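Local coordinates for endopolygalacturonase (Chondrostereum purpureum, PDB 1K5C), which probably hydrolyses the alpha-1,4 linkages of galacturonate chains as a family 28 glycoside hydrolase, at residues H195-G200 with K214-T219; F155-S158 with T163-N166; Q120-G125 with I136-F141; K6-A11 with T26-N31; V296-G301 with G305-S310. One frame throughout, in Å; residues are numbered along the deposited sequence.

Contact 1 of 5, residues H195-G200 with K214-T219; sequences HGISIG and KGNTVT
Ile197 reaches across to Val218 and Asn216 with the end of its side chain. Its CG1 stands opposite the carbonyl carbon across the CA-CB bond (chi1 -62°), and the chain is then extended at chi2 171°, which carries CD1 to 3.7 Å from Val218 CG2. The same methyl rests 3.8 Å from CB of Asn216, so one CD1 sits against both Asn216, just before the facing strand, and Val218 within it. The isoleucine passes both of them at a slant rather than end-on. Val218, with CG1 trans to its own backbone N, divides its two methyls between partners: CG2 meets Ile197, while CG1 lies 4.3 Å from CA of Gly196. In this right-handed parallel beta-helix, the two strands belong to different walls, and their side chains meet in the hydrophobic interior, where Phe186 and Cys191 also pack against Ile197. Gly196 adopts a positive phi (84°), and with its extended psi a CB would collide with the carbonyl O of His195. That histidine, a galacturonate-binding residue predicted to be catalytic, has its CB pointing away from the 214-219 segment, and its side chain touches Asp173 and Asp174.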
# COMPACT_ATOMS: atom_id res chain seq x y z
N HIS A 195 1.50 9.31 2.41
CA HIS A 195 2.94 9.23 2.59
C HIS A 195 3.68 8.65 1.38
O HIS A 195 4.86 8.31 1.51
CB HIS A 195 3.29 8.45 3.86
CG HIS A 195 2.80 9.14 5.11
ND1 HIS A 195 3.08 8.54 6.36
CD2 HIS A 195 2.11 10.27 5.34
CE1 HIS A 195 2.55 9.35 7.28
NE2 HIS A 195 1.97 10.39 6.71
N GLY A 196 3.00 8.60 0.22
CA GLY A 196 3.73 8.17 -0.96
C GLY A 196 3.80 6.66 -1.09
O GLY A 196 3.03 5.89 -0.51
N ILE A 197 4.72 6.23 -1.96
CA ILE A 197 4.83 4.83 -2.37
C ILE A 197 5.97 4.20 -1.61
O ILE A 197 7.14 4.61 -1.79
CB ILE A 197 5.09 4.74 -3.89
CG1 ILE A 197 3.89 5.36 -4.64
CG2 ILE A 197 5.34 3.30 -4.32
CD1 ILE A 197 4.12 5.52 -6.14
N SER A 198 5.67 3.21 -0.74
CA SER A 198 6.64 2.69 0.19
C SER A 198 6.91 1.21 -0.01
O SER A 198 6.04 0.38 -0.26
CB SER A 198 6.17 2.90 1.61
OG SER A 198 6.31 4.27 1.92
N ILE A 199 8.21 0.88 0.26
CA ILE A 199 8.64 -0.49 0.58
C ILE A 199 8.99 -0.44 2.05
O ILE A 199 9.83 0.37 2.48
CB ILE A 199 9.81 -0.94 -0.27
CG1 ILE A 199 9.36 -1.09 -1.75
CG2 ILE A 199 10.40 -2.22 0.28
CD1 ILE A 199 10.52 -1.24 -2.72
N GLY A 200 8.35 -1.31 2.85
CA GLY A 200 8.55 -1.37 4.29
C GLY A 200 7.51 -0.58 5.06
O GLY A 200 6.54 -0.07 4.52
N LYS A 214 5.79 1.79 -11.49
CA LYS A 214 5.84 2.36 -12.85
C LYS A 214 4.58 3.19 -13.14
O LYS A 214 3.47 2.75 -12.93
CB LYS A 214 5.94 1.26 -13.90
CG LYS A 214 6.03 1.74 -15.34
CD LYS A 214 6.38 0.60 -16.29
CE LYS A 214 6.48 1.03 -17.77
NZ LYS A 214 7.02 2.41 -18.15
N GLY A 215 4.81 4.42 -13.69
CA GLY A 215 3.66 5.13 -14.27
C GLY A 215 2.72 5.76 -13.27
O GLY A 215 1.61 6.14 -13.65
N ASN A 216 3.14 5.88 -11.99
CA ASN A 216 2.24 6.41 -10.97
C ASN A 216 2.35 7.91 -10.84
O ASN A 216 3.37 8.53 -11.15
CB ASN A 216 2.61 5.75 -9.60
CG ASN A 216 2.57 4.26 -9.69
OD1 ASN A 216 3.71 3.60 -9.72
ND2 ASN A 216 1.46 3.66 -9.75
N THR A 217 1.27 8.50 -10.32
CA THR A 217 1.26 9.91 -9.97
C THR A 217 1.06 10.05 -8.46
O THR A 217 0.17 9.38 -7.88
CB THR A 217 0.11 10.63 -10.72
OG1 THR A 217 0.33 10.54 -12.12
CG2 THR A 217 -0.01 12.09 -10.39
N VAL A 218 1.90 10.86 -7.82
CA VAL A 218 1.81 11.12 -6.40
C VAL A 218 1.72 12.63 -6.23
O VAL A 218 2.59 13.35 -6.78
CB VAL A 218 3.03 10.57 -5.65
CG1 VAL A 218 2.94 10.89 -4.15
CG2 VAL A 218 3.22 9.06 -5.89
N THR A 219 0.72 13.11 -5.48
CA THR A 219 0.58 14.55 -5.22
C THR A 219 0.29 14.76 -3.74
O THR A 219 -0.21 13.87 -3.03
CB THR A 219 -0.55 15.14 -6.07
OG1 THR A 219 -1.77 14.42 -5.79
CG2 THR A 219 -0.24 15.09 -7.56

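Contact 2 of 5, residues F155-S158 with T163-N166; sequences FDVS and TIQN
The backbones of segments 155-158 and 163-166 stay well apart, with the closest CA atoms, those of Phe155 and Ile164, 8.8 Å from each other and no hydrogen bond between the segments, so side chains alone make the contact. Ile164 supplies both of its branches. Its CG2 stands over one face of the Phe155 ring, 4.0 Å from the ring centroid and only 9° off the normal, which is the geometry of a CH-pi contact centred on the ring. The other branch runs back along the phenylalanine: with CG1 opposite the carbonyl carbon (chi1 -65°) and the chain extended beyond it, CD1 comes within 4.0 Å of Phe155 CB. This methyl also meets Val157 CG2 at 3.8 Å, and these two side chains approach tip to tip. Phe155 and Ile164 instead slide past each other in opposite directions, and the near-perpendicular chi2 of the ring, -88°, presents its face to CG2. A serine in place of Phe155 would probably leave the CG2 methyl of Ile164 without the aromatic face beneath it and open a gap in the buried packing. Around this trio the beta-helix interior closes in: Leu133 of strand 130-139 touches both Phe155 and Ile164, Cys167 and Val169 of strand 162-170 pack on the phenylalanine, and Ile176 of the next strand, 176-179, meets both Val157 and Ile164.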
# COMPACT_ATOMS: atom_id res chain seq x y z
N PHE A 155 -2.91 0.12 0.42
CA PHE A 155 -2.65 -1.30 0.19
C PHE A 155 -1.42 -1.70 1.00
O PHE A 155 -0.36 -1.08 0.84
CB PHE A 155 -2.32 -1.58 -1.30
CG PHE A 155 -3.41 -1.14 -2.24
CD1 PHE A 155 -4.48 -2.01 -2.56
CD2 PHE A 155 -3.40 0.14 -2.81
CE1 PHE A 155 -5.48 -1.57 -3.42
CE2 PHE A 155 -4.40 0.55 -3.67
CZ PHE A 155 -5.46 -0.27 -3.97
N ASP A 156 -1.56 -2.72 1.85
CA ASP A 156 -0.43 -3.34 2.56
C ASP A 156 -0.22 -4.71 1.96
O ASP A 156 -1.13 -5.54 1.99
CB ASP A 156 -0.74 -3.45 4.06
CG ASP A 156 -0.83 -2.11 4.76
OD1 ASP A 156 0.11 -1.26 4.44
OD2 ASP A 156 -1.69 -1.85 5.58
N VAL A 157 0.96 -4.94 1.38
CA VAL A 157 1.22 -6.16 0.63
C VAL A 157 2.28 -7.00 1.28
O VAL A 157 3.42 -6.56 1.44
CB VAL A 157 1.63 -5.82 -0.83
CG1 VAL A 157 1.85 -7.10 -1.63
CG2 VAL A 157 0.58 -4.92 -1.50
N SER A 158 1.91 -8.24 1.61
CA SER A 158 2.84 -9.32 2.05
C SER A 158 2.48 -10.54 1.21
O SER A 158 1.62 -11.33 1.61
CB SER A 158 2.78 -9.57 3.54
OG SER A 158 3.29 -8.46 4.28
N THR A 163 -0.10 -7.63 -8.80
CA THR A 163 -0.14 -6.43 -9.59
C THR A 163 -1.27 -5.54 -9.06
O THR A 163 -2.40 -6.04 -8.93
CB THR A 163 -0.38 -6.74 -11.09
OG1 THR A 163 0.74 -7.52 -11.49
CG2 THR A 163 -0.52 -5.45 -11.93
N ILE A 164 -0.97 -4.27 -8.78
CA ILE A 164 -1.96 -3.29 -8.38
C ILE A 164 -1.86 -2.16 -9.39
O ILE A 164 -0.76 -1.55 -9.52
CB ILE A 164 -1.69 -2.80 -6.92
CG1 ILE A 164 -1.90 -3.99 -5.96
CG2 ILE A 164 -2.57 -1.60 -6.59
CD1 ILE A 164 -1.36 -3.75 -4.56
N GLN A 165 -2.94 -1.93 -10.14
CA GLN A 165 -2.85 -0.99 -11.27
C GLN A 165 -4.15 -0.20 -11.36
O GLN A 165 -5.24 -0.68 -11.00
CB GLN A 165 -2.57 -1.70 -12.58
CG GLN A 165 -3.61 -2.76 -12.96
CD GLN A 165 -3.21 -3.56 -14.21
OE1 GLN A 165 -2.05 -3.73 -14.50
NE2 GLN A 165 -4.25 -4.08 -14.90
N ASN A 166 -4.02 1.04 -11.90
CA ASN A 166 -5.19 1.86 -12.19
C ASN A 166 -6.00 2.18 -10.92
O ASN A 166 -7.19 2.49 -11.02
CB ASN A 166 -6.15 1.26 -13.25
CG ASN A 166 -5.38 0.87 -14.49
OD1 ASN A 166 -4.56 1.63 -14.99
ND2 ASN A 166 -5.66 -0.32 -15.01

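Contact 3 of 5, residues Q120-G125 with I136-F141; sequences QAISVG and ITVDDF
Two walls of the parallel beta-helix face each other here across its hydrophobic interior, and Ala121 and Ile122 on one side meet Ile136 and Val138 on the other. The backbones come closest at Ala121 and Val138, whose CA atoms are 7.2 Å apart, and no hydrogen bond joins the segments. On Val138, CG1, trans to the backbone N at chi1 175°, lies 3.7 Å from Ala121 CB, whereas CG2 stands 4.0 Å from Ile122 CD1. That same CD1 also touches CG2 of Ile136 at 3.8 Å, so the end of the isoleucine is flanked by methyls from two residues of alternating sequence position. Relative to Val138, the side chain of Ile122 slides past in the opposite direction. Interior-facing aliphatic residues stacked from coil to coil are a hallmark of this fold, and the stack continues along the helix axis: Val114 of strand 108-115 and Phe155 of strand 155-158 both pack on Ile122, while Phe112 and Cys167 border Ile136. Just beyond Val138 the chain leaves its strand through an Asx turn. Asp139 OD1 accepts from the backbone N of Phe141 at 3.0 Å, with an N-H...O angle of 158° and the donor nearly in line with the C-O bond. The buried carboxylate of Asp140 is satisfied outside the two segments, with OD2 hydrogen-bonded to Ser117 OG.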
# COMPACT_ATOMS: atom_id res chain seq x y z
N GLN A 120 -5.84 0.89 8.41
CA GLN A 120 -5.29 0.36 7.17
C GLN A 120 -6.43 -0.25 6.34
O GLN A 120 -7.29 -0.98 6.85
CB GLN A 120 -4.23 -0.73 7.45
CG GLN A 120 -2.96 -0.19 8.13
CD GLN A 120 -3.06 -0.13 9.66
OE1 GLN A 120 -4.13 -0.18 10.25
NE2 GLN A 120 -1.91 0.08 10.33
N ALA A 121 -6.44 0.07 5.02
CA ALA A 121 -7.61 -0.26 4.19
C ALA A 121 -7.59 -1.67 3.65
O ALA A 121 -8.45 -2.48 4.03
CB ALA A 121 -7.74 0.79 3.08
N ILE A 122 -6.66 -1.98 2.74
CA ILE A 122 -6.68 -3.30 2.06
C ILE A 122 -5.35 -4.03 2.31
O ILE A 122 -4.29 -3.56 1.94
CB ILE A 122 -6.92 -3.14 0.55
CG1 ILE A 122 -8.19 -2.36 0.28
CG2 ILE A 122 -6.90 -4.50 -0.14
CD1 ILE A 122 -8.45 -2.05 -1.20
N SER A 123 -5.47 -5.19 2.97
CA SER A 123 -4.34 -6.09 3.17
C SER A 123 -4.36 -7.18 2.11
O SER A 123 -5.40 -7.81 1.89
CB SER A 123 -4.45 -6.68 4.59
OG SER A 123 -3.47 -7.68 4.77
N VAL A 124 -3.23 -7.38 1.46
CA VAL A 124 -3.11 -8.30 0.33
C VAL A 124 -2.16 -9.41 0.71
O VAL A 124 -0.97 -9.15 1.02
CB VAL A 124 -2.59 -7.53 -0.89
CG1 VAL A 124 -2.46 -8.45 -2.10
CG2 VAL A 124 -3.50 -6.32 -1.16
N GLY A 125 -2.62 -10.64 0.58
CA GLY A 125 -1.74 -11.82 0.72
C GLY A 125 -2.14 -12.74 1.83
O GLY A 125 -2.89 -12.35 2.74
N ILE A 136 -9.34 0.06 -8.24
CA ILE A 136 -9.87 0.18 -6.88
C ILE A 136 -9.56 1.59 -6.36
O ILE A 136 -8.45 2.08 -6.53
CB ILE A 136 -9.31 -0.92 -5.99
CG1 ILE A 136 -9.89 -2.31 -6.54
CG2 ILE A 136 -9.69 -0.73 -4.52
CD1 ILE A 136 -9.09 -3.41 -5.91
N THR A 137 -10.57 2.18 -5.71
CA THR A 137 -10.36 3.47 -5.05
C THR A 137 -10.38 3.27 -3.53
O THR A 137 -11.36 2.68 -3.02
CB THR A 137 -11.45 4.47 -5.44
OG1 THR A 137 -11.37 4.70 -6.85
CG2 THR A 137 -11.33 5.79 -4.70
N VAL A 138 -9.37 3.76 -2.84
CA VAL A 138 -9.41 3.88 -1.37
C VAL A 138 -9.65 5.37 -1.11
O VAL A 138 -8.73 6.18 -1.27
CB VAL A 138 -8.12 3.37 -0.69
CG1 VAL A 138 -8.21 3.66 0.81
CG2 VAL A 138 -7.95 1.89 -0.98
N ASP A 139 -10.89 5.71 -0.78
CA ASP A 139 -11.24 7.10 -0.50
C ASP A 139 -11.34 7.28 1.02
O ASP A 139 -12.38 7.03 1.62
CB ASP A 139 -12.55 7.51 -1.18
CG ASP A 139 -12.86 8.96 -0.95
OD1 ASP A 139 -12.24 9.60 -0.07
OD2 ASP A 139 -13.75 9.49 -1.68
N ASP A 140 -10.19 7.71 1.60
CA ASP A 140 -10.13 8.12 2.97
C ASP A 140 -9.89 9.63 3.08
O ASP A 140 -9.40 10.14 4.09
CB ASP A 140 -9.03 7.34 3.75
CG ASP A 140 -9.43 5.94 4.02
OD1 ASP A 140 -10.57 5.51 3.89
OD2 ASP A 140 -8.45 5.18 4.42
N PHE A 141 -10.31 10.38 2.06
CA PHE A 141 -10.10 11.84 2.05
C PHE A 141 -10.69 12.51 3.31
O PHE A 141 -10.12 13.49 3.81
CB PHE A 141 -10.73 12.42 0.77
CG PHE A 141 -10.56 13.91 0.70
CD1 PHE A 141 -9.30 14.49 0.42
CD2 PHE A 141 -11.61 14.76 0.92
CE1 PHE A 141 -9.16 15.86 0.37
CE2 PHE A 141 -11.44 16.15 0.89
CZ PHE A 141 -10.20 16.69 0.61

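Contact 4 of 5, residues K6-A11 with T26-N31; sequences KSVDDA and TVPAGN
Val8, with CG1 opposite its carbonyl carbon (chi1 -61°) and CG2 lodged between the backbone N and the carbonyl carbon, faces two different parts of segment 26-31. CG1 lies 4.0 Å from Val27 CG1 and almost as near to Val27 CG2, and it borders the proline ring at Pro28 CD. CG2 instead comes 3.6 Å from OD1 of Asn31, whose CG also stands opposite the carbonyl carbon (chi1 -73°). The valine side chain crosses those of Val27 and Asn31 at about a right angle. Asn31 ends a type II beta turn that starts at Pro28 and is closed by Asn31 N to Pro28 O at 3.1 Å. Its amide is held by a further bond: ND2 donates to Ala29 O at 3.1 Å, coming from 50° above the carbonyl plane. An alanine here would lose the ND2 to Ala29 O hydrogen bond and is likely to uncover the CG2 side of Val8. On the facing segment, an ST motif shapes the bend that carries Val8, with Asp10 N donating to Ser7 OG at 3.0 Å, and Lys6 N is bound by Asp10 OD2 at 2.8 Å. The contact thus joins the loop after strand 4-5 to the turn after strand 25-27 near the N-terminal end of the beta-helix. Since no hydrogen bond crosses it, its cohesion comes from van der Waals packing, while polar bonds within each segment set the shapes that meet.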
# COMPACT_ATOMS: atom_id res chain seq x y z
N LYS A 6 -26.95 -11.91 0.94
CA LYS A 6 -27.75 -10.81 1.42
C LYS A 6 -27.45 -10.45 2.88
O LYS A 6 -28.06 -9.50 3.40
CB LYS A 6 -29.27 -11.19 1.29
CG LYS A 6 -29.60 -11.56 -0.20
CD LYS A 6 -31.10 -11.59 -0.33
CE LYS A 6 -31.60 -11.70 -1.77
NZ LYS A 6 -32.88 -12.48 -1.84
N SER A 7 -26.56 -11.17 3.52
CA SER A 7 -26.26 -11.03 4.94
C SER A 7 -24.96 -11.76 5.26
O SER A 7 -24.50 -12.52 4.40
CB SER A 7 -27.37 -11.69 5.83
OG SER A 7 -27.23 -13.11 5.67
N VAL A 8 -24.43 -11.50 6.45
CA VAL A 8 -23.21 -12.20 6.85
C VAL A 8 -23.52 -13.69 6.90
O VAL A 8 -22.65 -14.48 6.58
CB VAL A 8 -22.61 -11.67 8.16
CG1 VAL A 8 -22.23 -10.20 8.01
CG2 VAL A 8 -23.46 -11.82 9.39
N ASP A 9 -24.69 -14.14 7.28
CA ASP A 9 -24.94 -15.57 7.32
C ASP A 9 -25.06 -16.17 5.92
O ASP A 9 -24.62 -17.34 5.77
CB ASP A 9 -26.18 -15.83 8.21
CG ASP A 9 -25.84 -15.19 9.57
OD1 ASP A 9 -24.91 -15.65 10.28
OD2 ASP A 9 -26.51 -14.17 9.92
N ASP A 10 -25.55 -15.48 4.92
CA ASP A 10 -25.62 -16.03 3.56
C ASP A 10 -24.24 -16.34 3.03
O ASP A 10 -24.06 -17.15 2.12
CB ASP A 10 -26.26 -14.97 2.62
CG ASP A 10 -27.77 -14.92 2.68
OD1 ASP A 10 -28.42 -15.81 3.33
OD2 ASP A 10 -28.35 -14.00 2.09
N ALA A 11 -23.23 -15.62 3.53
CA ALA A 11 -21.90 -15.73 2.95
C ALA A 11 -21.29 -17.09 3.05
O ALA A 11 -20.51 -17.44 2.21
CB ALA A 11 -21.00 -14.69 3.62
N THR A 26 -25.88 -4.05 5.57
CA THR A 26 -25.00 -3.66 6.67
C THR A 26 -24.44 -4.89 7.34
O THR A 26 -25.18 -5.85 7.64
CB THR A 26 -25.76 -2.84 7.70
OG1 THR A 26 -26.16 -1.63 7.06
CG2 THR A 26 -24.91 -2.51 8.91
N VAL A 27 -23.13 -4.90 7.60
CA VAL A 27 -22.49 -5.89 8.46
C VAL A 27 -22.67 -5.38 9.91
O VAL A 27 -22.10 -4.34 10.27
CB VAL A 27 -21.01 -6.04 8.10
CG1 VAL A 27 -20.30 -6.93 9.11
CG2 VAL A 27 -20.89 -6.58 6.67
N PRO A 28 -23.45 -6.08 10.71
CA PRO A 28 -23.77 -5.55 12.06
C PRO A 28 -22.55 -5.57 12.92
O PRO A 28 -21.61 -6.34 12.76
CB PRO A 28 -24.86 -6.52 12.60
CG PRO A 28 -25.39 -7.21 11.37
CD PRO A 28 -24.22 -7.33 10.42
N ALA A 29 -22.64 -4.76 14.01
CA ALA A 29 -21.63 -4.78 15.07
C ALA A 29 -21.34 -6.22 15.49
O ALA A 29 -22.29 -7.00 15.68
CB ALA A 29 -22.12 -3.96 16.25
N GLY A 30 -20.07 -6.53 15.71
CA GLY A 30 -19.71 -7.85 16.25
C GLY A 30 -19.70 -8.94 15.20
O GLY A 30 -19.56 -10.13 15.54
N ASN A 31 -19.83 -8.60 13.90
CA ASN A 31 -19.80 -9.62 12.82
C ASN A 31 -18.74 -9.29 11.79
O ASN A 31 -18.31 -8.15 11.66
CB ASN A 31 -21.17 -9.61 12.09
CG ASN A 31 -22.23 -10.24 12.99
OD1 ASN A 31 -22.50 -11.40 12.85
ND2 ASN A 31 -22.80 -9.49 13.93

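Contact 5 of 5, residues V296-G301 with G305-S310; sequences VTVECG and GNWNWS
The indole of Trp309 meets Val296 at its edge: CG1 of the valine lies near the ring plane, 3.8 Å from CZ3. Val298 approaches the same six-membered ring obliquely, with CG2 3.6 Å from CH2, and the valines and the tryptophan come from opposite directions. Trp307 is touched obliquely too, by Val298 CG1 at 4.3 Å from CZ3 and by Cys300 SG, which is 5.3 Å from the centroid of the six-membered ring and 56° off its normal, a sulfur-aromatic contact. Val298, with CG1 trans to its backbone N (chi1 174°), thereby touches both indoles. Both tryptophans direct their six-membered rings across the interior of the beta-helix, here near its C-terminal end. They bridge a wide gap, for the axes of strands 296-299 and 306-309 pass 13.6 Å apart; the 172° angle between them reflects the chain reversing from one wall to the other. The short connection is tied by the disulfide of Cys300 with Cys303. Each indole N-H has its own acceptor, Ser304 O for Trp307 NE1 and Val278 O for Trp309 NE1, and Phe280 packs edge-to-face with Trp309. As the chain bends away at Ser310, Asn308 OD1 takes two bonds from that serine, one from N at 3.0 Å in the carbonyl plane, as an Asx turn, and one from OG.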
# COMPACT_ATOMS: atom_id res chain seq x y z
N VAL A 296 16.49 14.36 -1.80
CA VAL A 296 16.83 12.93 -1.67
C VAL A 296 17.74 12.71 -0.48
O VAL A 296 18.79 13.36 -0.37
CB VAL A 296 17.57 12.47 -2.95
CG1 VAL A 296 18.10 11.03 -2.80
CG2 VAL A 296 16.69 12.59 -4.18
N THR A 297 17.39 11.75 0.37
CA THR A 297 18.32 11.24 1.38
C THR A 297 18.37 9.71 1.25
O THR A 297 17.32 9.06 1.18
CB THR A 297 17.96 11.68 2.80
OG1 THR A 297 18.37 13.08 2.88
CG2 THR A 297 18.67 10.89 3.91
N VAL A 298 19.60 9.19 1.26
CA VAL A 298 19.87 7.76 1.33
C VAL A 298 20.70 7.56 2.60
O VAL A 298 21.77 8.18 2.71
CB VAL A 298 20.65 7.27 0.09
CG1 VAL A 298 21.05 5.81 0.27
CG2 VAL A 298 19.80 7.49 -1.18
N GLU A 299 20.20 6.72 3.51
CA GLU A 299 20.87 6.45 4.80
C GLU A 299 21.01 4.94 4.94
O GLU A 299 20.14 4.26 5.47
CB GLU A 299 20.05 7.08 5.95
CG GLU A 299 20.68 6.82 7.32
CD GLU A 299 21.73 7.82 7.73
OE1 GLU A 299 22.14 8.66 6.93
OE2 GLU A 299 22.14 7.77 8.93
N CYS A 300 22.14 4.44 4.45
CA CYS A 300 22.42 3.00 4.43
C CYS A 300 23.44 2.63 5.49
O CYS A 300 24.53 3.21 5.55
CB CYS A 300 23.05 2.56 3.10
SG CYS A 300 21.91 2.55 1.69
N GLY A 301 23.12 1.57 6.26
CA GLY A 301 24.14 0.79 6.97
C GLY A 301 24.62 -0.37 6.15
O GLY A 301 25.75 -0.85 6.40
N GLY A 305 25.29 -2.75 -4.83
CA GLY A 305 24.93 -2.77 -6.23
C GLY A 305 25.24 -1.43 -6.93
O GLY A 305 25.69 -0.46 -6.34
N ASN A 306 25.00 -1.48 -8.26
CA ASN A 306 25.16 -0.29 -9.12
C ASN A 306 23.78 0.27 -9.34
O ASN A 306 23.01 -0.23 -10.17
CB ASN A 306 25.79 -0.69 -10.44
CG ASN A 306 27.23 -1.21 -10.20
OD1 ASN A 306 28.04 -0.49 -9.62
ND2 ASN A 306 27.48 -2.43 -10.59
N TRP A 307 23.45 1.28 -8.52
CA TRP A 307 22.10 1.88 -8.54
C TRP A 307 22.09 2.91 -9.66
O TRP A 307 22.70 4.00 -9.55
CB TRP A 307 21.83 2.54 -7.19
CG TRP A 307 21.70 1.58 -6.04
CD1 TRP A 307 22.08 0.25 -5.98
CD2 TRP A 307 21.13 1.92 -4.76
NE1 TRP A 307 21.74 -0.26 -4.69
CE2 TRP A 307 21.19 0.75 -3.94
CE3 TRP A 307 20.58 3.09 -4.20
CZ2 TRP A 307 20.73 0.76 -2.62
CZ3 TRP A 307 20.13 3.08 -2.89
CH2 TRP A 307 20.20 1.92 -2.11
N ASN A 308 21.40 2.53 -10.75
CA ASN A 308 21.32 3.45 -11.93
C ASN A 308 20.10 4.37 -11.68
O ASN A 308 18.97 3.86 -11.75
CB ASN A 308 21.12 2.59 -13.19
CG ASN A 308 21.13 3.46 -14.44
OD1 ASN A 308 20.85 4.67 -14.38
ND2 ASN A 308 21.46 2.86 -15.55
N TRP A 309 20.38 5.61 -11.34
CA TRP A 309 19.34 6.60 -11.06
C TRP A 309 19.28 7.65 -12.18
O TRP A 309 18.81 8.77 -12.00
CB TRP A 309 19.60 7.28 -9.71
CG TRP A 309 19.28 6.37 -8.55
CD1 TRP A 309 19.15 5.00 -8.51
CD2 TRP A 309 18.99 6.84 -7.20
NE1 TRP A 309 18.81 4.58 -7.22
CE2 TRP A 309 18.71 5.69 -6.42
CE3 TRP A 309 18.95 8.11 -6.62
CZ2 TRP A 309 18.38 5.82 -5.04
CZ3 TRP A 309 18.63 8.21 -5.27
CH2 TRP A 309 18.36 7.07 -4.50
N SER A 310 19.66 7.22 -13.41
CA SER A 310 19.78 8.18 -14.52
C SER A 310 18.51 8.87 -14.83
O SER A 310 18.55 10.01 -15.31
CB SER A 310 20.30 7.41 -15.75
OG SER A 310 19.40 6.32 -16.09

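Contacts 1, 2, 3 and 5 join walls of one beta-helix, and contact 4 ties a loop to a turn near its N-terminal end; the chain runs from contact 4 through 3, 2 and 1 to contact 5. Contacts 2 and 3 are neighbours, centres 9 Å apart: Asp156 N lies 2.9 Å from Ile122 O, a probable hydrogen bond, and Phe155 CE1 packs 3.7 Å from Ile122 CD1. Contact 1, centred 11 Å from contact 2, includes His195 of the galacturonate site; its Gly196 is about 7 Å from the side chain of Arg226 and about 8 Å from that of Asp173, both galacturonate-binding, while the Phe155 side chain is about 11 Å from that of Asp173. Contacts 4 and 5, centres 49 Å apart, lie on opposite sides of the chain's centre.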